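Local coordinates for protein cysteine desulfurase (Thermococcus onnurineus, PDB 5B89) that probably releases sulfur from L-cysteine with the help of pyridoxal 5'-phosphate, passing it to a sulfur carrier and leaving L-alanine, at residues Leu61-Asn66 with Gln76-Lys81. Residues are numbered along the deposited sequence; the frame is centred on the assembly and turned at random.
Sequences LKYRAN and QMATHK
Y63 lies against M77, A78 and K81, the residues along one flank of helix 73-93, in a loop-on-helix packing that includes a Met-aromatic contact. In this class-V, fold-type I pyridoxal-phosphate enzyme, the tyrosine is the first residue to leave helical backbone angles after helix 50-62 and starts the loop leading to helix 73-93. Its chi1 of 60° sets CG between the backbone N and the carbonyl carbon, and the ring runs along helix 73-93, its base meeting M77 and its outer end K81, one turn on. At its base, Y63 CG is 3.7 Å from M77 CG. M77 carries its own CG anti to the backbone N, then bends at chi2 and chi3; SD comes to stand above the ring face, 5.2 Å from the Y63 centroid and 15° off the normal, a distant approach. Farther out, Y63 CE2 reaches K81 CG at 3.7 Å, the lysine side chain crossing the tyrosine at about a right angle. K81 supplies aliphatic carbon here, while its NZ forms a salt bridge with E84. Replacing Y63 with an alanine would probably leave M77 CG and the K81 methylenes without their aromatic partner and open a gap between the loop and helix 73-93. On the backbone side of the ring, the chains draw close, the CA atoms of A65 and A78 being 6.0 Å apart, a spacing that two methyl side chains permit: A65 CB and A78 CB are 4.2 Å from each other. N66 continues the loop to the active site shared between subunits, its ND2 hydrogen-bonded to T288 OG1 and to the carbonyl O of A44 of the second subunit, near bound alanine. No hydrogen bond joins the two segments; even the A65 carbonyl, hydrogen-bonded to Y59 OH, meets helix 73-93 through carbon, with A65 O 3.6 Å from A78 CB.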
loop_
_atom_site.group_PDB
_atom_site.type_symbol
_atom_site.label_atom_id
_atom_site.label_comp_id
_atom_site.label_asym_id
_atom_site.label_seq_id
_atom_site.Cartn_x
_atom_site.Cartn_y
_atom_site.Cartn_z
ATOM N N LEU B 61 -17.856 -6.687 -3.348
ATOM C CA LEU B 61 -18.957 -7.369 -4.015
ATOM C C LEU B 61 -20.172 -6.543 -4.405
ATOM O O LEU B 61 -20.894 -6.929 -5.265
ATOM C CB LEU B 61 -19.392 -8.576 -3.186
ATOM C CG LEU B 61 -18.325 -9.629 -2.996
ATOM C CD1 LEU B 61 -18.798 -10.660 -2.024
ATOM C CD2 LEU B 61 -17.914 -10.274 -4.302
ATOM N N LYS B 62 -20.350 -5.390 -3.772
ATOM C CA LYS B 62 -21.495 -4.544 -4.019
ATOM C C LYS B 62 -21.291 -3.166 -4.608
ATOM O O LYS B 62 -22.182 -2.655 -5.200
ATOM C CB LYS B 62 -22.395 -4.445 -2.770
ATOM C CG LYS B 62 -22.923 -5.769 -2.253
ATOM C CD LYS B 62 -24.006 -5.530 -1.207
ATOM C CE LYS B 62 -24.278 -6.723 -0.322
ATOM N NZ LYS B 62 -23.904 -7.979 -0.995
ATOM N N TYR B 63 -20.125 -2.566 -4.442
ATOM C CA TYR B 63 -19.882 -1.255 -5.015
ATOM C C TYR B 63 -18.463 -1.060 -5.529
ATOM O O TYR B 63 -17.907 -0.064 -5.399
ATOM C CB TYR B 63 -20.329 -0.083 -4.098
ATOM C CG TYR B 63 -19.689 0.045 -2.730
ATOM C CD1 TYR B 63 -20.166 -0.635 -1.685
ATOM C CD2 TYR B 63 -18.672 0.928 -2.517
ATOM C CE1 TYR B 63 -19.607 -0.529 -0.435
ATOM C CE2 TYR B 63 -18.099 1.042 -1.282
ATOM C CZ TYR B 63 -18.571 0.309 -0.241
ATOM O OH TYR B 63 -18.022 0.410 0.978
ATOM N N ARG B 64 -17.946 -2.097 -6.139
ATOM C CA ARG B 64 -16.605 -2.117 -6.621
ATOM C C ARG B 64 -16.345 -1.171 -7.766
ATOM O O ARG B 64 -16.907 -1.312 -8.827
ATOM C CB ARG B 64 -16.258 -3.576 -6.995
ATOM C CG ARG B 64 -14.824 -3.805 -7.404
ATOM C CD ARG B 64 -13.779 -3.659 -6.313
ATOM N NE ARG B 64 -12.561 -4.190 -6.876
ATOM C CZ ARG B 64 -11.600 -3.517 -7.456
ATOM N NH1 ARG B 64 -10.674 -4.181 -8.098
ATOM N NH2 ARG B 64 -11.534 -2.219 -7.387
ATOM N N ALA B 65 -15.445 -0.232 -7.540
ATOM C CA ALA B 65 -15.067 0.708 -8.539
ATOM C C ALA B 65 -13.910 1.525 -8.054
ATOM O O ALA B 65 -13.620 1.462 -6.947
ATOM C CB ALA B 65 -16.243 1.637 -8.847
ATOM N N ASN B 66 -13.329 2.280 -8.962
ATOM C CA ASN B 66 -12.268 3.195 -8.674
ATOM C C ASN B 66 -12.915 4.520 -8.204
ATOM O O ASN B 66 -14.061 4.721 -8.384
ATOM C CB ASN B 66 -11.294 3.388 -9.841
ATOM C CG ASN B 66 -9.877 3.620 -9.364
ATOM O OD1 ASN B 66 -9.673 4.273 -8.366
ATOM N ND2 ASN B 66 -8.929 3.147 -10.096
ATOM N N GLN B 76 -19.283 6.647 -8.008
ATOM C CA GLN B 76 -19.770 7.670 -7.009
ATOM C C GLN B 76 -19.864 7.072 -5.673
ATOM O O GLN B 76 -19.429 7.760 -4.655
ATOM C CB GLN B 76 -21.127 8.231 -7.488
ATOM C CG GLN B 76 -21.040 9.168 -8.691
ATOM C CD GLN B 76 -20.312 10.497 -8.467
ATOM O OE1 GLN B 76 -20.571 11.141 -7.442
ATOM N NE2 GLN B 76 -19.512 10.963 -9.386
ATOM N N MET B 77 -20.330 5.847 -5.541
ATOM C CA MET B 77 -20.545 5.176 -4.262
ATOM C C MET B 77 -19.140 4.916 -3.653
ATOM O O MET B 77 -18.872 5.197 -2.454
ATOM C CB MET B 77 -21.320 3.845 -4.293
ATOM C CG MET B 77 -21.505 3.234 -2.949
ATOM S SD MET B 77 -22.294 4.294 -1.664
ATOM C CE MET B 77 -23.964 4.505 -2.303
ATOM N N ALA B 78 -18.242 4.358 -4.433
ATOM C CA ALA B 78 -16.846 4.146 -3.951
ATOM C C ALA B 78 -16.171 5.421 -3.484
ATOM O O ALA B 78 -15.561 5.398 -2.432
ATOM C CB ALA B 78 -16.005 3.403 -5.016
ATOM N N THR B 79 -16.288 6.479 -4.240
ATOM C CA THR B 79 -15.705 7.775 -3.904
ATOM C C THR B 79 -16.351 8.264 -2.583
ATOM O O THR B 79 -15.597 8.717 -1.681
ATOM C CB THR B 79 -15.908 8.810 -5.001
ATOM O OG1 THR B 79 -15.267 8.350 -6.171
ATOM C CG2 THR B 79 -15.282 10.087 -4.605
ATOM N N HIS B 80 -17.666 8.204 -2.456
ATOM C CA HIS B 80 -18.302 8.637 -1.170
ATOM C C HIS B 80 -17.794 7.846 -0.036
ATOM O O HIS B 80 -17.443 8.453 1.013
ATOM C CB HIS B 80 -19.802 8.475 -1.294
ATOM C CG HIS B 80 -20.595 8.419 0.002
ATOM N ND1 HIS B 80 -20.894 9.568 0.713
ATOM C CD2 HIS B 80 -21.110 7.390 0.718
ATOM C CE1 HIS B 80 -21.545 9.240 1.814
ATOM N NE2 HIS B 80 -21.701 7.925 1.839
ATOM N N LYS B 81 -17.683 6.506 -0.120
ATOM C CA LYS B 81 -17.230 5.679 0.992
ATOM C C LYS B 81 -15.721 5.938 1.257
ATOM O O LYS B 81 -15.288 5.881 2.449
ATOM C CB LYS B 81 -17.512 4.191 0.751
ATOM C CG LYS B 81 -18.999 3.906 0.799
ATOM C CD LYS B 81 -19.623 4.021 2.135
ATOM C CE LYS B 81 -19.213 2.988 3.046
ATOM N NZ LYS B 81 -19.866 3.026 4.400
#